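Local coordinates for YARHG domain-containing protein (Legionella pneumophila subsp. pneumophila, PDB 4G2A) that is of unknown function but is thought, tentatively, to bind nutrients, and combines a DUF4424 region with a YARHG domain, at residues Ser31-Asn36 with Asn41-Tyr46; Ala78-Gln83 with Leu91-Leu96; Tyr216-Arg221 with Ala227-Cys232. All blocks are in the same frame, centred on the assembly; numbering follows the deposited sequence.

Contact 1. Residues Ser31-Asn36 with Asn41-Tyr46. With SO4 (sulfate ion), chain D.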
loop_
_atom_site.group_PDB
_atom_site.type_symbol
_atom_site.label_atom_id
_atom_site.label_comp_id
_atom_site.label_asym_id
_atom_site.label_seq_id
_atom_site.Cartn_x
_atom_site.Cartn_y
_atom_site.Cartn_z
ATOM N N SER A 31 -7.389 3.941 -0.294
ATOM C CA SER A 31 -8.162 3.160 -1.266
ATOM C C SER A 31 -7.379 2.835 -2.536
ATOM O O SER A 31 -6.836 3.737 -3.160
ATOM C CB SER A 31 -9.442 3.902 -1.623
ATOM O OG SER A 31 -10.231 3.045 -2.424
ATOM N N GLY A 32 -7.367 1.556 -2.910
ATOM C CA GLY A 32 -6.657 1.032 -4.080
ATOM C C GLY A 32 -7.436 1.089 -5.380
ATOM O O GLY A 32 -8.659 0.971 -5.387
ATOM N N LYS A 33 -6.710 1.261 -6.491
ATOM C CA LYS A 33 -7.206 1.289 -7.868
ATOM C C LYS A 33 -6.185 0.583 -8.740
ATOM O O LYS A 33 -4.992 0.821 -8.553
ATOM C CB LYS A 33 -7.403 2.742 -8.325
ATOM C CG LYS A 33 -8.172 2.918 -9.628
ATOM C CD LYS A 33 -8.294 4.407 -9.997
ATOM C CE LYS A 33 -9.053 4.592 -11.294
ATOM N NZ LYS A 33 -9.030 6.002 -11.783
ATOM N N ASN A 34 -6.641 -0.311 -9.664
ATOM C CA ASN A 34 -5.820 -1.066 -10.633
ATOM C C ASN A 34 -4.669 -1.875 -10.004
ATOM O O ASN A 34 -3.640 -2.049 -10.667
ATOM C CB ASN A 34 -5.207 -0.112 -11.683
ATOM C CG ASN A 34 -6.177 0.715 -12.469
ATOM O OD1 ASN A 34 -7.202 0.227 -12.927
ATOM N ND2 ASN A 34 -5.858 1.990 -12.662
ATOM N N LEU A 35 -4.834 -2.386 -8.765
ATOM C CA LEU A 35 -3.753 -3.108 -8.077
ATOM C C LEU A 35 -3.464 -4.490 -8.660
ATOM O O LEU A 35 -2.369 -4.998 -8.443
ATOM C CB LEU A 35 -4.037 -3.254 -6.570
ATOM C CG LEU A 35 -4.115 -1.980 -5.730
ATOM C CD1 LEU A 35 -4.575 -2.308 -4.349
ATOM C CD2 LEU A 35 -2.778 -1.343 -5.608
ATOM N N ASN A 36 -4.419 -5.091 -9.393
ATOM C CA ASN A 36 -4.252 -6.410 -10.000
ATOM C C ASN A 36 -3.952 -6.317 -11.502
ATOM O O ASN A 36 -4.068 -7.305 -12.228
ATOM C CB ASN A 36 -5.498 -7.277 -9.752
ATOM C CG ASN A 36 -5.199 -8.756 -9.737
ATOM O OD1 ASN A 36 -4.181 -9.204 -9.197
ATOM N ND2 ASN A 36 -6.080 -9.550 -10.325
ATOM N N ASN A 41 0.412 -0.305 -12.814
ATOM C CA ASN A 41 -0.026 1.082 -12.827
ATOM C C ASN A 41 -1.075 1.308 -11.712
ATOM O O ASN A 41 -1.945 2.179 -11.808
ATOM C CB ASN A 41 -0.534 1.482 -14.239
ATOM C CG ASN A 41 -1.753 0.738 -14.723
ATOM O OD1 ASN A 41 -2.246 -0.196 -14.087
ATOM N ND2 ASN A 41 -2.282 1.164 -15.856
ATOM N N GLY A 42 -0.927 0.544 -10.642
ATOM C CA GLY A 42 -1.767 0.659 -9.460
ATOM C C GLY A 42 -1.522 1.945 -8.698
ATOM O O GLY A 42 -0.456 2.573 -8.804
ATOM N N SER A 43 -2.532 2.357 -7.936
ATOM C CA SER A 43 -2.466 3.571 -7.146
ATOM C C SER A 43 -3.228 3.406 -5.837
ATOM O O SER A 43 -4.053 2.504 -5.693
ATOM C CB SER A 43 -3.027 4.757 -7.934
ATOM O OG SER A 43 -4.294 4.469 -8.511
ATOM N N TRP A 44 -2.879 4.261 -4.868
ATOM C CA TRP A 44 -3.540 4.407 -3.587
ATOM C C TRP A 44 -4.023 5.847 -3.464
ATOM O O TRP A 44 -3.265 6.784 -3.747
ATOM C CB TRP A 44 -2.614 4.036 -2.422
ATOM C CG TRP A 44 -2.247 2.586 -2.379
ATOM C CD1 TRP A 44 -1.064 2.034 -2.759
ATOM C CD2 TRP A 44 -3.063 1.505 -1.904
ATOM N NE1 TRP A 44 -1.097 0.676 -2.580
ATOM C CE2 TRP A 44 -2.309 0.322 -2.042
ATOM C CE3 TRP A 44 -4.345 1.426 -1.330
ATOM C CZ2 TRP A 44 -2.789 -0.927 -1.629
ATOM C CZ3 TRP A 44 -4.842 0.179 -0.964
ATOM C CH2 TRP A 44 -4.057 -0.975 -1.089
ATOM N N HIS A 45 -5.288 6.012 -3.057
ATOM C CA HIS A 45 -5.927 7.308 -2.838
ATOM C C HIS A 45 -6.163 7.487 -1.350
ATOM O O HIS A 45 -6.853 6.692 -0.723
ATOM C CB HIS A 45 -7.232 7.412 -3.642
ATOM C CG HIS A 45 -7.911 8.742 -3.539
ATOM N ND1 HIS A 45 -9.282 8.856 -3.674
ATOM C CD2 HIS A 45 -7.393 9.970 -3.297
ATOM C CE1 HIS A 45 -9.550 10.142 -3.525
ATOM N NE2 HIS A 45 -8.444 10.848 -3.294
ATOM N N TYR A 46 -5.562 8.526 -0.789
ATOM C CA TYR A 46 -5.615 8.846 0.632
ATOM C C TYR A 46 -6.568 9.984 0.917
ATOM O O TYR A 46 -6.403 11.071 0.355
ATOM C CB TYR A 46 -4.214 9.241 1.147
ATOM C CG TYR A 46 -3.131 8.199 0.974
ATOM C CD1 TYR A 46 -2.591 7.926 -0.283
ATOM C CD2 TYR A 46 -2.537 7.599 2.078
ATOM C CE1 TYR A 46 -1.560 6.999 -0.443
ATOM C CE2 TYR A 46 -1.501 6.682 1.932
ATOM C CZ TYR A 46 -1.018 6.379 0.670
ATOM O OH TYR A 46 -0.003 5.461 0.543
HETATM S S SO4 D . -13.576 3.929 -3.083
HETATM O O1 SO4 D . -13.001 3.546 -4.375
HETATM O O2 SO4 D . -13.492 2.810 -2.132
HETATM O O3 SO4 D . -12.860 5.082 -2.546
HETATM O O4 SO4 D . -14.975 4.303 -3.298
HETATM O O HOH W 1 -4.287 3.286 -11.029
#
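The indole of Trp44 carries Leu35 CD2 over one face, 3.7 Å above the plane and displaced toward the rim. The other methyl, Leu35 CD1, approaches obliquely and reaches Trp44 CZ2 at 3.5 Å, while the backbone of Ser31 and Gly32 passes at a slant by the six-membered ring. Thr145 and Ala147 of strand 136-150 also pack on this indole. The setting is an antiparallel beta hairpin, strand 21-33 running into strand 43-54, and it illustrates how a hairpin sorts its side chains by face. Trp44 projects on the face where Gly32 has no side chain. With its CG beside the backbone N (chi1 -67°), the ring leans across the hairpin and brings Trp44 CE3 to 3.4 Å from Gly32 N.

Ser31 pairs with His45, and Lys33 with Ser43, as hydrogen-bonded pairs; each closes a ring of two backbone bonds, while Gly32 and Trp44 form the non-hydrogen-bonded pair between them. The bond from Ser31 N to His45 O, 2.8 Å, is nearly straight (167°). Ser31, Lys33, Ser43 and His45 share the other face, where the His45 ring turns outward to bond Asp142. Ser31 OG makes weak approaches to a sulfate, probably from the crystallisation liquor, which Arg29 also holds.

Past the strand ends, Asn41 OD1 is buried against Asn34 CB without a hydrogen-bonding partner in the model. A water makes up the polar join here: it accepts from Asn34 ND2 at 2.6 Å, donates to Asn41 O at 2.7 Å, and bonds Ser43 OG at 2.8 Å.

Contact 2. Residues Ala78-Gln83 with Leu91-Leu96. With SO4 (sulfate ion), chain L.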
loop_
_atom_site.group_PDB
_atom_site.type_symbol
_atom_site.label_atom_id
_atom_site.label_comp_id
_atom_site.label_asym_id
_atom_site.label_seq_id
_atom_site.Cartn_x
_atom_site.Cartn_y
_atom_site.Cartn_z
ATOM N N ALA A 78 7.159 3.105 -9.048
ATOM C CA ALA A 78 5.816 2.558 -9.219
ATOM C C ALA A 78 4.882 3.769 -9.455
ATOM O O ALA A 78 4.601 4.561 -8.550
ATOM C CB ALA A 78 5.397 1.737 -7.995
ATOM N N LEU A 79 4.481 3.948 -10.699
ATOM C CA LEU A 79 3.663 5.078 -11.145
ATOM C C LEU A 79 2.178 4.789 -11.211
ATOM O O LEU A 79 1.804 3.759 -11.775
ATOM C CB LEU A 79 4.110 5.461 -12.557
ATOM C CG LEU A 79 5.163 6.540 -12.733
ATOM C CD1 LEU A 79 5.429 6.735 -14.219
ATOM C CD2 LEU A 79 4.691 7.877 -12.163
ATOM N N PRO A 80 1.303 5.706 -10.740
ATOM C CA PRO A 80 -0.152 5.500 -10.923
ATOM C C PRO A 80 -0.538 5.693 -12.383
ATOM O O PRO A 80 0.187 6.388 -13.107
ATOM C CB PRO A 80 -0.791 6.599 -10.062
ATOM C CG PRO A 80 0.310 7.197 -9.288
ATOM C CD PRO A 80 1.567 6.985 -10.058
ATOM N N ALA A 81 -1.661 5.099 -12.833
ATOM C CA ALA A 81 -2.071 5.318 -14.225
ATOM C C ALA A 81 -2.453 6.804 -14.432
ATOM O O ALA A 81 -3.109 7.413 -13.576
ATOM C CB ALA A 81 -3.224 4.394 -14.608
ATOM N N GLY A 82 -1.952 7.381 -15.519
ATOM C CA GLY A 82 -2.169 8.777 -15.880
ATOM C C GLY A 82 -1.176 9.757 -15.284
ATOM O O GLY A 82 -1.346 10.960 -15.462
ATOM N N GLN A 83 -0.140 9.269 -14.566
ATOM C CA GLN A 83 0.868 10.143 -13.958
ATOM C C GLN A 83 2.234 9.927 -14.570
ATOM O O GLN A 83 2.567 8.827 -14.993
ATOM C CB GLN A 83 0.968 9.961 -12.427
ATOM C CG GLN A 83 -0.345 10.141 -11.661
ATOM C CD GLN A 83 -0.990 11.521 -11.688
ATOM O OE1 GLN A 83 -2.225 11.647 -11.649
ATOM N NE2 GLN A 83 -0.191 12.589 -11.697
ATOM N N LEU A 91 6.485 11.825 -4.774
ATOM C CA LEU A 91 5.843 10.545 -5.079
ATOM C C LEU A 91 4.415 10.575 -4.484
ATOM O O LEU A 91 3.860 9.558 -4.076
ATOM C CB LEU A 91 6.702 9.356 -4.581
ATOM C CG LEU A 91 8.112 9.195 -5.238
ATOM C CD1 LEU A 91 8.837 8.011 -4.655
ATOM C CD2 LEU A 91 8.023 9.010 -6.721
ATOM N N VAL A 92 3.834 11.783 -4.498
ATOM C CA VAL A 92 2.514 12.210 -4.043
ATOM C C VAL A 92 1.920 13.007 -5.208
ATOM O O VAL A 92 2.613 13.796 -5.836
ATOM C CB VAL A 92 2.611 13.024 -2.697
ATOM C CG1 VAL A 92 1.354 13.843 -2.424
ATOM C CG2 VAL A 92 2.895 12.101 -1.528
ATOM N N TYR A 93 0.651 12.760 -5.529
ATOM C CA TYR A 93 0.015 13.383 -6.673
ATOM C C TYR A 93 -1.232 14.101 -6.267
ATOM O O TYR A 93 -2.045 13.549 -5.526
ATOM C CB TYR A 93 -0.308 12.304 -7.740
ATOM C CG TYR A 93 0.914 11.520 -8.133
ATOM C CD1 TYR A 93 1.847 12.047 -9.019
ATOM C CD2 TYR A 93 1.199 10.294 -7.541
ATOM C CE1 TYR A 93 3.014 11.358 -9.338
ATOM C CE2 TYR A 93 2.378 9.610 -7.830
ATOM C CZ TYR A 93 3.274 10.141 -8.743
ATOM O OH TYR A 93 4.433 9.483 -9.052
ATOM N N ASP A 94 -1.401 15.318 -6.800
ATOM C CA ASP A 94 -2.582 16.176 -6.647
ATOM C C ASP A 94 -2.932 16.363 -5.178
ATOM O O ASP A 94 -4.071 16.144 -4.760
ATOM C CB ASP A 94 -3.786 15.624 -7.454
ATOM C CG ASP A 94 -3.455 15.342 -8.915
ATOM O OD1 ASP A 94 -3.034 16.288 -9.627
ATOM O OD2 ASP A 94 -3.586 14.171 -9.339
ATOM N N PHE A 95 -1.924 16.727 -4.394
ATOM C CA PHE A 95 -2.073 17.018 -2.981
ATOM C C PHE A 95 -2.938 18.244 -2.810
ATOM O O PHE A 95 -2.650 19.303 -3.376
ATOM C CB PHE A 95 -0.708 17.235 -2.326
ATOM C CG PHE A 95 -0.804 17.559 -0.856
ATOM C CD1 PHE A 95 -0.966 16.545 0.089
ATOM C CD2 PHE A 95 -0.729 18.879 -0.410
ATOM C CE1 PHE A 95 -1.069 16.845 1.454
ATOM C CE2 PHE A 95 -0.806 19.176 0.956
ATOM C CZ PHE A 95 -0.976 18.156 1.879
ATOM N N LEU A 96 -4.018 18.078 -2.049
ATOM C CA LEU A 96 -4.954 19.123 -1.688
ATOM C C LEU A 96 -5.120 19.124 -0.174
ATOM O O LEU A 96 -5.389 18.066 0.402
ATOM C CB LEU A 96 -6.324 18.917 -2.371
ATOM C CG LEU A 96 -6.393 18.889 -3.893
ATOM C CD1 LEU A 96 -7.777 18.463 -4.333
ATOM C CD2 LEU A 96 -6.005 20.245 -4.511
HETATM S S SO4 L . -2.028 5.313 -18.271
HETATM O O1 SO4 L . -1.818 5.703 -19.663
HETATM O O2 SO4 L . -2.086 3.854 -18.147
HETATM O O3 SO4 L . -0.919 5.826 -17.461
HETATM O O4 SO4 L . -3.299 5.873 -17.826
HETATM O O HOH W 2 4.678 7.179 -7.656
HETATM O O HOH W 3 -0.712 15.190 -11.075
#
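Gln83 lies along Tyr93, and this CH-pi contact is the first of three kinds of interaction here. Gln83 CG stands over one face of the phenol, 4.1 Å from the ring centroid and 19° off its normal. The bend at chi2 (-64°) carries the amide past the rim of the ring, where Gln83 NE2 comes to 3.4 Å from Tyr93 CD1, the amide plane tilted 40° from that of the ring.

Apolar packing comes next. Pro80 meets the tyrosine obliquely, Pro80 CG lying 3.5 Å from Tyr93 CE2, and Leu79 CD2 touches the far end of the phenol at Tyr93 OH (3.5 Å). Pro80 and Gln83 come together on the same ring because they begin and end a type II beta turn, closed by a bond from Gln83 N to Pro80 O. Gly82, at the third position of that turn, gives its N-H to a sulfate, Gly82 N to O3 being 2.7 Å.

The polar link is made through water. One molecule, in the plane of the tyrosine ring, accepts from Tyr93 OH at 2.7 Å and donates to Ala78 O. A second takes the N-H of Gln83 NE2 and donates to Asp94 OD1. With no direct hydrogen bond between the segments, the loop is fitted to the chain leading into strand 95-99 by shape around one aromatic ring, and two polar pairs are joined through single waters.

Contact 3. Residues Tyr216-Arg221 with Ala227-Cys232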
loop_
_atom_site.group_PDB
_atom_site.type_symbol
_atom_site.label_atom_id
_atom_site.label_comp_id
_atom_site.label_asym_id
_atom_site.label_seq_id
_atom_site.Cartn_x
_atom_site.Cartn_y
_atom_site.Cartn_z
ATOM N N TYR A 216 -8.912 -3.793 5.610
ATOM C CA TYR A 216 -8.028 -3.897 6.773
ATOM C C TYR A 216 -8.243 -2.661 7.622
ATOM O O TYR A 216 -7.985 -1.543 7.158
ATOM C CB TYR A 216 -6.568 -4.056 6.317
ATOM C CG TYR A 216 -6.398 -5.222 5.363
ATOM C CD1 TYR A 216 -6.288 -6.529 5.840
ATOM C CD2 TYR A 216 -6.448 -5.032 3.984
ATOM C CE1 TYR A 216 -6.196 -7.616 4.965
ATOM C CE2 TYR A 216 -6.367 -6.112 3.098
ATOM C CZ TYR A 216 -6.224 -7.400 3.595
ATOM O OH TYR A 216 -6.089 -8.453 2.738
ATOM N N ILE A 217 -8.804 -2.855 8.832
ATOM C CA ILE A 217 -9.211 -1.754 9.710
ATOM C C ILE A 217 -8.511 -1.774 11.077
ATOM O O ILE A 217 -8.369 -2.815 11.715
ATOM C CB ILE A 217 -10.774 -1.786 9.887
ATOM C CG1 ILE A 217 -11.488 -1.561 8.556
ATOM C CG2 ILE A 217 -11.298 -0.770 10.900
ATOM C CD1 ILE A 217 -12.260 -2.717 8.130
ATOM N N TRP A 218 -8.127 -0.577 11.518
ATOM C CA TRP A 218 -7.596 -0.234 12.835
ATOM C C TRP A 218 -8.511 0.832 13.437
ATOM O O TRP A 218 -8.960 1.721 12.705
ATOM C CB TRP A 218 -6.163 0.312 12.749
ATOM C CG TRP A 218 -5.093 -0.634 12.303
ATOM C CD1 TRP A 218 -4.110 -1.168 13.079
ATOM C CD2 TRP A 218 -4.761 -0.975 10.943
ATOM N NE1 TRP A 218 -3.241 -1.906 12.303
ATOM C CE2 TRP A 218 -3.595 -1.775 10.985
ATOM C CE3 TRP A 218 -5.345 -0.690 9.692
ATOM C CZ2 TRP A 218 -2.988 -2.280 9.825
ATOM C CZ3 TRP A 218 -4.761 -1.213 8.546
ATOM C CH2 TRP A 218 -3.596 -2.001 8.619
ATOM N N ASP A 219 -8.820 0.729 14.741
ATOM C CA ASP A 219 -9.641 1.698 15.478
ATOM C C ASP A 219 -9.059 1.786 16.886
ATOM O O ASP A 219 -9.398 0.990 17.763
ATOM C CB ASP A 219 -11.118 1.295 15.463
ATOM C CG ASP A 219 -12.075 2.350 15.998
ATOM O OD1 ASP A 219 -11.599 3.338 16.621
ATOM O OD2 ASP A 219 -13.301 2.188 15.807
ATOM N N LEU A 220 -8.118 2.726 17.070
ATOM C CA LEU A 220 -7.315 2.885 18.287
ATOM C C LEU A 220 -7.616 4.197 19.022
ATOM O O LEU A 220 -7.700 5.252 18.406
ATOM C CB LEU A 220 -5.815 2.797 17.896
ATOM C CG LEU A 220 -5.483 1.781 16.756
ATOM C CD1 LEU A 220 -4.294 2.230 15.923
ATOM C CD2 LEU A 220 -5.334 0.363 17.280
ATOM N N ARG A 221 -7.782 4.107 20.344
ATOM C CA ARG A 221 -8.095 5.223 21.234
ATOM C C ARG A 221 -6.895 5.442 22.118
ATOM O O ARG A 221 -6.220 4.469 22.434
ATOM C CB ARG A 221 -9.381 4.954 22.047
ATOM C CG ARG A 221 -10.592 4.536 21.187
ATOM C CD ARG A 221 -11.911 4.666 21.925
ATOM N NE ARG A 221 -12.396 6.047 21.955
ATOM C CZ ARG A 221 -13.556 6.452 21.445
ATOM N NH1 ARG A 221 -14.375 5.583 20.861
ATOM N NH2 ARG A 221 -13.912 7.731 21.525
ATOM N N ALA A 227 4.573 2.760 16.251
ATOM C CA ALA A 227 4.820 2.119 14.950
ATOM C C ALA A 227 4.034 2.794 13.834
ATOM O O ALA A 227 2.970 3.365 14.068
ATOM C CB ALA A 227 4.469 0.639 15.003
ATOM N N ASP A 228 4.559 2.721 12.627
ATOM C CA ASP A 228 3.886 3.263 11.450
ATOM C C ASP A 228 2.869 2.271 10.906
ATOM O O ASP A 228 2.796 1.105 11.343
ATOM C CB ASP A 228 4.920 3.577 10.361
ATOM C CG ASP A 228 5.865 4.719 10.685
ATOM O OD1 ASP A 228 5.415 5.715 11.309
ATOM O OD2 ASP A 228 7.036 4.650 10.266
ATOM N N LEU A 229 2.092 2.715 9.935
ATOM C CA LEU A 229 1.250 1.766 9.237
ATOM C C LEU A 229 2.153 1.062 8.227
ATOM O O LEU A 229 2.829 1.704 7.413
ATOM C CB LEU A 229 0.021 2.407 8.563
ATOM C CG LEU A 229 -0.674 1.536 7.504
ATOM C CD1 LEU A 229 -1.333 0.358 8.137
ATOM C CD2 LEU A 229 -1.679 2.309 6.763
ATOM N N SER A 230 2.230 -0.248 8.359
ATOM C CA SER A 230 3.011 -1.102 7.488
ATOM C C SER A 230 2.152 -2.289 7.146
ATOM O O SER A 230 1.850 -3.112 8.011
ATOM C CB SER A 230 4.317 -1.518 8.160
ATOM O OG SER A 230 5.086 -2.319 7.278
ATOM N N LEU A 231 1.673 -2.330 5.907
ATOM C CA LEU A 231 0.815 -3.414 5.463
ATOM C C LEU A 231 1.321 -3.967 4.140
ATOM O O LEU A 231 1.374 -3.277 3.119
ATOM C CB LEU A 231 -0.650 -2.942 5.382
ATOM C CG LEU A 231 -1.726 -3.978 5.078
ATOM C CD1 LEU A 231 -1.839 -5.013 6.191
ATOM C CD2 LEU A 231 -3.066 -3.300 4.880
ATOM N N CYS A 232 1.736 -5.216 4.203
ATOM C CA CYS A 232 2.252 -5.995 3.094
ATOM C C CYS A 232 1.145 -6.945 2.572
ATOM O O CYS A 232 0.613 -7.768 3.336
ATOM C CB CYS A 232 3.488 -6.759 3.550
ATOM S SG CYS A 232 4.382 -7.552 2.207
#
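Tyr216-Leu220 and Leu229-Cys232 run nearly antiparallel (159°), but their axes stay 10.7 Å apart at closest, so that Tyr216, Trp218, Leu229 and Leu231 meet through side chains across a gap far too wide for strand pairing. The two strands belong to separate neighbourhoods: 215-220 pairs with strands 174-180 and 206-208, whereas 229-235 pairs with 155-160 and 185-187. The contact is thus a small example of face-to-face packing of beta layers, with Tyr216, Trp218 and Leu231 directed inward and Leu229 CD1 reaching in.

Trp218 is the broad element. Leu229 CD1 lies over one face of its indole, toward the outer end of the six-membered ring, 3.3 Å from Trp218 CH2 and 3.5 Å from Trp218 CZ2, a tight fit. Leu229 holds CG opposite its own backbone nitrogen (chi1 164°), which swings this methyl across to the indole although the side chain does not set out in that direction. Leu231 uses the rim instead: its CD2 sits in the plane of the indole, 4.0 Å from Trp218 CH2. The same methyl also serves the tyrosine, approaching obliquely with Leu231 CD2 3.9 Å from Tyr216 CB. One leucine branch therefore fills the angle between two aromatic side chains, while its neighbour two residues earlier lies over a face.

Leu177 and Val179 of strand 174-180 and Leu187 of strand 185-187 extend this apolar core. The polar ends of the aromatics are satisfied beyond it: Trp218 NE1 bonds Pro202 O, and Tyr216 OH bonds Thr185 and Arg214. Just past Leu231, Cys232 is joined by a disulfide to Cys188, tying strand 229-235 covalently to the chain near strand 185-187. All four residues in touch being buried and their meeting surfaces carbon, the contact probably rests mainly on dispersion and exclusion of water.

Contacts 1 and 2 are neighbours, their centres about 10 Å apart, and they touch directly: Pro80 CB packs on Ser43 CB at 3.6 Å, and Ala81 CB lies 3.6 Å from Asn41 ND2. The loop that fits round Tyr93 in contact 2 thus rests with its other side on the hairpin end of contact 1. Contact 3 stands apart, its centre about 18 Å from that of contact 1 and about 23 Å from that of contact 2, with which it flanks the chain's centre on opposite sides. Strand 174-180, paired with both 21-33 and 215-220, relates contact 1 to contact 3. Sulfates lie beside segments of all three contacts, but none establishes a functional site.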